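Local coordinates for protein pullulanase (Bacillus acidopullulyticus, PDB 2WAN) that hydrolyses alpha-1,6-glycosidic linkages of pullulan, and probably those of related branched starch polysaccharides, as a multidomain glycoside hydrolase with a barrel-shaped catalytic domain, at residues A[207-212]-A[230-235]; A[446-451]-A[801-806]; A[624-629]-A[656-661]. One frame throughout, in Å; residues are numbered along the deposited sequence.

In the fold
From the N terminus, the first contact met is interaction 1, where 207-212 and 230-235 close a short loop between neighbouring strands of the X25 module, its centre about 51 Å from the centre of the chain. After further beta modules, among them a carbohydrate-binding module 48, comes the eight-stranded parallel barrel. Interaction 2 joins 446-451, after the first barrel strand, to 801-806, after the eighth; almost 350 residues separate these segments, yet the strands they follow are neighbours where the barrel closes. Interaction 3, between 624-629 and 656-661, lies wholly within that loop and links the segments following the fourth and fifth strands. None crosses another; interactions 2 and 3 are about 39 Å apart, centre to centre.

Interaction 1: A[207-212]-A[230-235]; sequences AGTYQY and SLTVPE
G208 and V233 face each other as an antiparallel hydrogen-bonded pair, joined by G208 N to V233 O at 2.9 Å and by V233 N to G208 O at 2.7 Å. Y210 and L231 repeat the pattern two residues on in one strand and two back in the other. Here Y210 N reaches L231 O at 2.6 Å, and the return bond runs from L231 N to Y210 O. Between them T209 and T232 form a non-hydrogen-bonded pair, drawing in CA-H...O contacts such as that from T232 CA to G208 O. The short strand segments run at 151° to each other.

This is a classic beta hairpin, with strand 208-216 in the middle of a three-stranded sheet of the X25 module and strand 223-233 at its edge. Y210, L231 and V233 point from one face of that sheet onto L205, in strand 198-205 of a second sheet, so the apolar contacts lie on the side where the two sheets meet.

With CG anti to its carbonyl carbon (chi1 -61°), Y210 leans back toward V233, its CE2 meeting V233 CG2 obliquely at 3.6 Å while its hydroxyl bonds P206 O. Y212 instead offers a ring edge to L231, with CE2 4.3 Å from L231 CB; its OH bonds D253 OD1, and its ring meets F242 edge-to-face.

Methyls make the contact on the other face. T209 CG2 and T232 CG2 are only 3.3 Å apart, tighter than usual van der Waals contact. Beyond the paired strands, the methyl A207 CB rests against P234 O.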
loop_
_atom_site.group_PDB
_atom_site.type_symbol
_atom_site.label_atom_id
_atom_site.label_comp_id
_atom_site.label_asym_id
_atom_site.label_seq_id
_atom_site.Cartn_x
_atom_site.Cartn_y
_atom_site.Cartn_z
ATOM N N ALA A 207 -43.778 15.235 21.982
ATOM C CA ALA A 207 -44.559 16.473 22.029
ATOM C C ALA A 207 -43.701 17.676 22.421
ATOM O O ALA A 207 -42.759 17.542 23.208
ATOM C CB ALA A 207 -45.723 16.323 22.994
ATOM N N GLY A 208 -44.023 18.843 21.865
ATOM C CA GLY A 208 -43.355 20.089 22.245
ATOM C C GLY A 208 -43.062 21.032 21.093
ATOM O O GLY A 208 -43.398 20.746 19.944
ATOM N N THR A 209 -42.436 22.164 21.415
ATOM C CA THR A 209 -42.076 23.181 20.425
ATOM C C THR A 209 -40.591 23.077 20.084
ATOM O O THR A 209 -39.750 22.936 20.976
ATOM C CB THR A 209 -42.395 24.607 20.929
ATOM O OG1 THR A 209 -41.726 24.835 22.175
ATOM C CG2 THR A 209 -43.890 24.788 21.139
ATOM N N TYR A 210 -40.277 23.138 18.793
ATOM C CA TYR A 210 -38.902 22.972 18.307
ATOM C C TYR A 210 -38.530 24.056 17.305
ATOM O O TYR A 210 -39.394 24.764 16.799
ATOM C CB TYR A 210 -38.747 21.619 17.615
ATOM C CG TYR A 210 -39.007 20.417 18.492
ATOM C CD1 TYR A 210 -37.980 19.845 19.245
ATOM C CD2 TYR A 210 -40.277 19.840 18.559
ATOM C CE1 TYR A 210 -38.214 18.727 20.050
ATOM C CE2 TYR A 210 -40.523 18.727 19.360
ATOM C CZ TYR A 210 -39.489 18.176 20.099
ATOM O OH TYR A 210 -39.728 17.076 20.891
ATOM N N GLN A 211 -37.238 24.177 17.023
ATOM C CA GLN A 211 -36.769 25.020 15.928
ATOM C C GLN A 211 -35.781 24.261 15.069
ATOM O O GLN A 211 -34.978 23.487 15.585
ATOM C CB GLN A 211 -36.108 26.288 16.454
ATOM C CG GLN A 211 -37.070 27.410 16.759
ATOM C CD GLN A 211 -36.344 28.710 17.012
ATOM O OE1 GLN A 211 -36.955 29.766 17.121
ATOM N NE2 GLN A 211 -35.026 28.639 17.089
ATOM N N TYR A 212 -35.836 24.485 13.757
ATOM C CA TYR A 212 -34.877 23.848 12.868
ATOM C C TYR A 212 -34.526 24.650 11.611
ATOM O O TYR A 212 -35.219 25.614 11.239
ATOM C CB TYR A 212 -35.355 22.447 12.477
ATOM C CG TYR A 212 -36.432 22.469 11.426
ATOM C CD1 TYR A 212 -36.103 22.411 10.071
ATOM C CD2 TYR A 212 -37.781 22.565 11.778
ATOM C CE1 TYR A 212 -37.086 22.438 9.086
ATOM C CE2 TYR A 212 -38.776 22.598 10.799
ATOM C CZ TYR A 212 -38.414 22.530 9.456
ATOM O OH TYR A 212 -39.370 22.561 8.468
ATOM N N SER A 230 -40.148 27.291 13.105
ATOM C CA SER A 230 -40.874 26.801 14.289
ATOM C C SER A 230 -41.702 25.564 13.973
ATOM O O SER A 230 -42.412 25.523 12.964
ATOM C CB SER A 230 -41.796 27.887 14.857
ATOM O OG SER A 230 -41.045 29.014 15.271
ATOM N N LEU A 231 -41.611 24.576 14.862
ATOM C CA LEU A 231 -42.321 23.302 14.735
ATOM C C LEU A 231 -42.910 22.886 16.084
ATOM O O LEU A 231 -42.171 22.638 17.041
ATOM C CB LEU A 231 -41.372 22.208 14.215
ATOM C CG LEU A 231 -41.822 20.738 14.203
ATOM C CD1 LEU A 231 -42.798 20.476 13.076
ATOM C CD2 LEU A 231 -40.627 19.814 14.073
ATOM N N THR A 232 -44.237 22.818 16.159
ATOM C CA THR A 232 -44.900 22.298 17.352
ATOM C C THR A 232 -45.413 20.879 17.096
ATOM O O THR A 232 -46.131 20.630 16.127
ATOM C CB THR A 232 -46.042 23.221 17.850
ATOM O OG1 THR A 232 -46.993 23.418 16.801
ATOM C CG2 THR A 232 -45.501 24.569 18.264
ATOM N N VAL A 233 -44.999 19.957 17.960
ATOM C CA VAL A 233 -45.407 18.555 17.892
ATOM C C VAL A 233 -46.518 18.324 18.920
ATOM O O VAL A 233 -46.303 18.538 20.117
ATOM C CB VAL A 233 -44.206 17.601 18.138
ATOM C CG1 VAL A 233 -44.653 16.141 18.181
ATOM C CG2 VAL A 233 -43.153 17.793 17.062
ATOM N N PRO A 234 -47.710 17.893 18.452
ATOM C CA PRO A 234 -48.902 17.773 19.301
ATOM C C PRO A 234 -48.790 16.707 20.391
ATOM O O PRO A 234 -47.815 15.949 20.426
ATOM C CB PRO A 234 -50.000 17.379 18.305
ATOM C CG PRO A 234 -49.270 16.696 17.199
ATOM C CD PRO A 234 -47.983 17.454 17.070
ATOM N N GLU A 235 -49.793 16.674 21.268
ATOM C CA GLU A 235 -49.957 15.641 22.292
ATOM C C GLU A 235 -49.648 14.240 21.753
ATOM O O GLU A 235 -50.157 13.846 20.701
ATOM C CB GLU A 235 -51.399 15.677 22.811
ATOM C CG GLU A 235 -51.687 14.769 24.002
ATOM C CD GLU A 235 -51.468 15.463 25.333
ATOM O OE1 GLU A 235 -51.847 16.649 25.464
ATOM O OE2 GLU A 235 -50.924 14.818 26.256
#

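Interaction 2: A[446-451]-A[801-806]; sequences DANSGM and QFDWSR
The backbone of D446 to S449 folds into a type I beta turn that sets S449 CA 5.8 Å from W804 CA, where 801-806 leads into a helix. An Asx turn overlaps it, D446 OD1 accepting from N448 N, and in the barrel domain the turn joins the segment after helix 440-444 to that after helix 797-800. N448 spans the gap with both ends of its amide, which CG, set between the backbone N and carbonyl carbon (chi1 70°), points at 803-804. Its OD1 accepts from W804 N at 3.1 Å, the donor coming in steeply (C=O...N 112°) and tilted from the carbonyl plane, while ND2 donates to D803 OD1 at 2.9 Å, with that oxygen close to the amide plane. D803 OD1 also takes S805 OG, from the opposite face of its carboxylate, and a weak capping bond from S805 N. D446 OD2 lies 3.9 Å from D803 OD1, a closeness of like charges that those donors would partly offset. The D446 carboxylate slants across the Q801 amide, planes 29° apart. W804 sets CD1 3.5 Å from S449 CB, and its NE1 bonds F443 O. A water donates to F802 O at 2.7 Å and accepts from D446 N.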
loop_
_atom_site.group_PDB
_atom_site.type_symbol
_atom_site.label_atom_id
_atom_site.label_comp_id
_atom_site.label_asym_id
_atom_site.label_seq_id
_atom_site.Cartn_x
_atom_site.Cartn_y
_atom_site.Cartn_z
ATOM N N ASP A 446 29.882 -2.100 -3.418
ATOM C CA ASP A 446 31.145 -1.490 -2.928
ATOM C C ASP A 446 32.332 -2.375 -3.300
ATOM O O ASP A 446 32.266 -3.591 -3.176
ATOM C CB ASP A 446 31.078 -1.288 -1.412
ATOM C CG ASP A 446 32.117 -0.279 -0.885
ATOM O OD1 ASP A 446 33.316 -0.354 -1.241
ATOM O OD2 ASP A 446 31.715 0.580 -0.059
ATOM N N ALA A 447 33.423 -1.762 -3.759
ATOM C CA ALA A 447 34.654 -2.502 -4.031
ATOM C C ALA A 447 35.133 -3.333 -2.839
ATOM O O ALA A 447 35.869 -4.320 -3.016
ATOM C CB ALA A 447 35.761 -1.540 -4.449
ATOM N N ASN A 448 34.726 -2.933 -1.631
ATOM C CA ASN A 448 35.138 -3.635 -0.416
ATOM C C ASN A 448 34.195 -4.781 0.027
ATOM O O ASN A 448 34.389 -5.354 1.089
ATOM C CB ASN A 448 35.397 -2.634 0.740
ATOM C CG ASN A 448 34.125 -1.971 1.290
ATOM O OD1 ASN A 448 33.009 -2.481 1.159
ATOM N ND2 ASN A 448 34.317 -0.837 1.981
ATOM N N SER A 449 33.203 -5.111 -0.800
ATOM C CA SER A 449 32.109 -6.010 -0.362
ATOM C C SER A 449 32.513 -7.482 -0.322
ATOM O O SER A 449 31.846 -8.283 0.332
ATOM C CB SER A 449 30.860 -5.844 -1.249
ATOM O OG SER A 449 31.023 -6.583 -2.455
ATOM N N GLY A 450 33.595 -7.834 -1.023
ATOM C CA GLY A 450 34.047 -9.232 -1.106
ATOM C C GLY A 450 33.254 -10.153 -2.021
ATOM O O GLY A 450 33.614 -11.331 -2.186
ATOM N N MET A 451 32.183 -9.618 -2.597
ATOM C CA MET A 451 31.338 -10.346 -3.545
ATOM C C MET A 451 31.767 -10.011 -4.970
ATOM O O MET A 451 32.074 -8.846 -5.283
ATOM C CB MET A 451 29.867 -9.992 -3.298
ATOM C CG MET A 451 29.285 -10.733 -2.086
ATOM S SD MET A 451 27.752 -10.054 -1.446
ATOM C CE MET A 451 28.364 -8.612 -0.559
ATOM N N GLN A 801 25.474 2.719 -0.848
ATOM C CA GLN A 801 26.024 1.359 -0.788
ATOM C C GLN A 801 26.205 0.848 0.635
ATOM O O GLN A 801 26.313 1.650 1.598
ATOM C CB GLN A 801 27.360 1.282 -1.523
ATOM C CG GLN A 801 28.540 1.925 -0.745
ATOM C CD GLN A 801 29.681 2.325 -1.668
ATOM O OE1 GLN A 801 29.855 1.725 -2.727
ATOM N NE2 GLN A 801 30.473 3.332 -1.258
ATOM N N PHE A 802 26.220 -0.478 0.774
ATOM C CA PHE A 802 26.765 -1.098 1.982
ATOM C C PHE A 802 28.292 -0.936 1.919
ATOM O O PHE A 802 28.968 -1.567 1.093
ATOM C CB PHE A 802 26.371 -2.581 2.065
ATOM C CG PHE A 802 24.967 -2.826 2.566
ATOM C CD1 PHE A 802 23.906 -1.985 2.214
ATOM C CD2 PHE A 802 24.713 -3.932 3.371
ATOM C CE1 PHE A 802 22.595 -2.236 2.691
ATOM C CE2 PHE A 802 23.417 -4.198 3.834
ATOM C CZ PHE A 802 22.365 -3.355 3.497
ATOM N N ASP A 803 28.825 -0.049 2.769
ATOM C CA ASP A 803 30.251 0.144 2.903
ATOM C C ASP A 803 30.652 -0.829 4.005
ATOM O O ASP A 803 30.420 -0.568 5.200
ATOM C CB ASP A 803 30.548 1.609 3.289
ATOM C CG ASP A 803 31.988 1.820 3.747
ATOM O OD1 ASP A 803 32.786 0.870 3.705
ATOM O OD2 ASP A 803 32.326 2.951 4.153
ATOM N N TRP A 804 31.207 -1.975 3.601
ATOM C CA TRP A 804 31.441 -3.071 4.539
ATOM C C TRP A 804 32.592 -2.817 5.513
ATOM O O TRP A 804 32.704 -3.511 6.511
ATOM C CB TRP A 804 31.624 -4.398 3.784
ATOM C CG TRP A 804 30.348 -4.857 3.095
ATOM C CD1 TRP A 804 29.922 -4.524 1.834
ATOM C CD2 TRP A 804 29.320 -5.700 3.651
ATOM N NE1 TRP A 804 28.719 -5.143 1.560
ATOM C CE2 TRP A 804 28.328 -5.867 2.653
ATOM C CE3 TRP A 804 29.146 -6.332 4.895
ATOM C CZ2 TRP A 804 27.168 -6.641 2.856
ATOM C CZ3 TRP A 804 27.986 -7.114 5.100
ATOM C CH2 TRP A 804 27.020 -7.263 4.078
ATOM N N SER A 805 33.425 -1.806 5.236
ATOM C CA SER A 805 34.406 -1.353 6.219
ATOM C C SER A 805 33.746 -0.895 7.522
ATOM O O SER A 805 34.378 -0.928 8.578
ATOM C CB SER A 805 35.305 -0.213 5.664
ATOM O OG SER A 805 34.646 1.036 5.645
ATOM N N ARG A 806 32.492 -0.457 7.453
ATOM C CA ARG A 806 31.808 0.002 8.671
ATOM C C ARG A 806 31.422 -1.158 9.583
ATOM O O ARG A 806 31.276 -0.990 10.797
ATOM C CB ARG A 806 30.608 0.875 8.330
ATOM C CG ARG A 806 31.068 2.199 7.712
ATOM C CD ARG A 806 29.944 3.123 7.397
ATOM N NE ARG A 806 29.370 3.826 8.556
ATOM C CZ ARG A 806 29.854 4.935 9.120
ATOM N NH1 ARG A 806 30.982 5.516 8.690
ATOM N NH2 ARG A 806 29.192 5.489 10.116
HETATM O O HOH W 1 28.241 -2.989 -1.089
#

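Interaction 3: A[624-629]-A[656-661]; sequences MALLGK and GTSGLS
L626 holds CG anti to its own carbonyl carbon (chi1 -62°), and with CD1 anti to CA the CD2 branch is the one turned across to S658. L660 comes from the other segment with an extended chain: CG lies anti to the backbone N (chi1 -169°), and the second torsion leaves CD2 anti to CA, pushed out as the leading methyl. Two methyl groups, one from each segment, therefore do most of the touching.

L626 CD2 settles against the S658 side chain, 3.6 Å from OG and 3.7 Å from CB. The hydroxyl it touches is engaged elsewhere: S658 OG accepts from L660 N at 3.0 Å, forming an ST turn, and is also hydrogen-bonded to E591 OE2. E591 takes G659 N with its other oxygen, OE1, so one carboxylate fastens this turn at two points. L660 CD2, in turn, rests on main chain, 3.8 Å from L626 O and 3.9 Å from G628 CA. The carbonyl it meets has a polar partner too, R575 NH2.

These segments follow the fourth and fifth strands of the parallel barrel, 618-621 and 647-650. They therefore belong to the loops at the C-terminal ends of the strands, the rim on which alpha-amylase-type barrels carry their active sites. A625 adds backbone bonds to E651 and V666, tying the first loop to the segment after the fifth strand on both sides of 656-661.

The 624-627 turn has helical backbone angles but lacks regular helical bonding, with L627 N bonded back to M624 O at 2.8 Å. G628 then stands at the N-cap of helix 629-642, its phi of 89° breaking the helical run, and the L660 methyl lies beside its CA at this break.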
loop_
_atom_site.group_PDB
_atom_site.type_symbol
_atom_site.label_atom_id
_atom_site.label_comp_id
_atom_site.label_asym_id
_atom_site.label_seq_id
_atom_site.Cartn_x
_atom_site.Cartn_y
_atom_site.Cartn_z
ATOM N N MET A 624 0.390 1.097 0.573
ATOM C CA MET A 624 -0.672 0.097 0.656
ATOM C C MET A 624 -2.077 0.689 0.876
ATOM O O MET A 624 -3.080 0.133 0.390
ATOM C CB MET A 624 -0.335 -0.902 1.759
ATOM C CG MET A 624 -1.321 -2.082 1.796
ATOM S SD MET A 624 -0.811 -3.329 2.983
ATOM C CE MET A 624 -1.065 -2.458 4.541
ATOM N N ALA A 625 -2.152 1.810 1.590
ATOM C CA ALA A 625 -3.447 2.483 1.808
ATOM C C ALA A 625 -4.199 2.649 0.486
ATOM O O ALA A 625 -5.407 2.422 0.427
ATOM C CB ALA A 625 -3.239 3.844 2.476
ATOM N N LEU A 626 -3.469 3.022 -0.568
ATOM C CA LEU A 626 -4.050 3.213 -1.905
ATOM C C LEU A 626 -4.686 1.976 -2.529
ATOM O O LEU A 626 -5.554 2.096 -3.406
ATOM C CB LEU A 626 -2.995 3.758 -2.867
ATOM C CG LEU A 626 -2.389 5.124 -2.533
ATOM C CD1 LEU A 626 -1.286 5.426 -3.516
ATOM C CD2 LEU A 626 -3.476 6.220 -2.592
ATOM N N LEU A 627 -4.253 0.785 -2.115
ATOM C CA LEU A 627 -4.792 -0.444 -2.724
ATOM C C LEU A 627 -6.209 -0.758 -2.253
ATOM O O LEU A 627 -6.972 -1.418 -2.968
ATOM C CB LEU A 627 -3.848 -1.629 -2.497
ATOM C CG LEU A 627 -2.428 -1.402 -3.055
ATOM C CD1 LEU A 627 -1.560 -2.619 -2.754
ATOM C CD2 LEU A 627 -2.428 -1.091 -4.579
ATOM N N GLY A 628 -6.569 -0.256 -1.073
ATOM C CA GLY A 628 -7.924 -0.421 -0.545
ATOM C C GLY A 628 -8.137 -1.683 0.277
ATOM O O GLY A 628 -7.495 -2.725 0.044
ATOM N N LYS A 629 -9.046 -1.591 1.245
ATOM C CA LYS A 629 -9.361 -2.703 2.158
ATOM C C LYS A 629 -9.845 -3.949 1.443
ATOM O O LYS A 629 -9.362 -5.041 1.718
ATOM C CB LYS A 629 -10.419 -2.295 3.197
ATOM C CG LYS A 629 -9.917 -1.409 4.307
ATOM C CD LYS A 629 -11.088 -0.742 5.040
ATOM C CE LYS A 629 -11.873 -1.720 5.886
ATOM N NZ LYS A 629 -12.900 -0.977 6.700
ATOM N N GLY A 656 -0.294 11.510 -1.736
ATOM C CA GLY A 656 -1.026 12.690 -2.200
ATOM C C GLY A 656 -2.501 12.436 -2.032
ATOM O O GLY A 656 -2.902 11.419 -1.457
ATOM N N THR A 657 -3.319 13.364 -2.524
ATOM C CA THR A 657 -4.764 13.246 -2.408
ATOM C C THR A 657 -5.241 12.112 -3.307
ATOM O O THR A 657 -4.998 12.127 -4.511
ATOM C CB THR A 657 -5.447 14.579 -2.784
ATOM O OG1 THR A 657 -4.998 15.592 -1.880
ATOM C CG2 THR A 657 -6.962 14.474 -2.691
ATOM N N SER A 658 -5.909 11.130 -2.717
ATOM C CA SER A 658 -6.338 9.966 -3.483
ATOM C C SER A 658 -7.775 10.091 -3.979
ATOM O O SER A 658 -8.626 10.698 -3.316
ATOM C CB SER A 658 -6.179 8.684 -2.662
ATOM O OG SER A 658 -6.747 7.591 -3.357
ATOM N N GLY A 659 -8.036 9.502 -5.144
ATOM C CA GLY A 659 -9.400 9.356 -5.672
ATOM C C GLY A 659 -10.246 8.360 -4.891
ATOM O O GLY A 659 -11.483 8.420 -4.925
ATOM N N LEU A 660 -9.595 7.446 -4.173
ATOM C CA LEU A 660 -10.308 6.427 -3.404
ATOM C C LEU A 660 -10.936 7.030 -2.142
ATOM O O LEU A 660 -10.290 7.824 -1.438
ATOM C CB LEU A 660 -9.358 5.287 -3.018
ATOM C CG LEU A 660 -9.994 4.018 -2.448
ATOM C CD1 LEU A 660 -10.884 3.311 -3.493
ATOM C CD2 LEU A 660 -8.921 3.059 -1.903
ATOM N N SER A 661 -12.171 6.633 -1.844
ATOM C CA SER A 661 -12.854 7.131 -0.641
ATOM C C SER A 661 -12.111 6.739 0.635
ATOM O O SER A 661 -11.556 5.637 0.731
ATOM C CB SER A 661 -14.304 6.641 -0.592
ATOM O OG SER A 661 -14.354 5.231 -0.472
#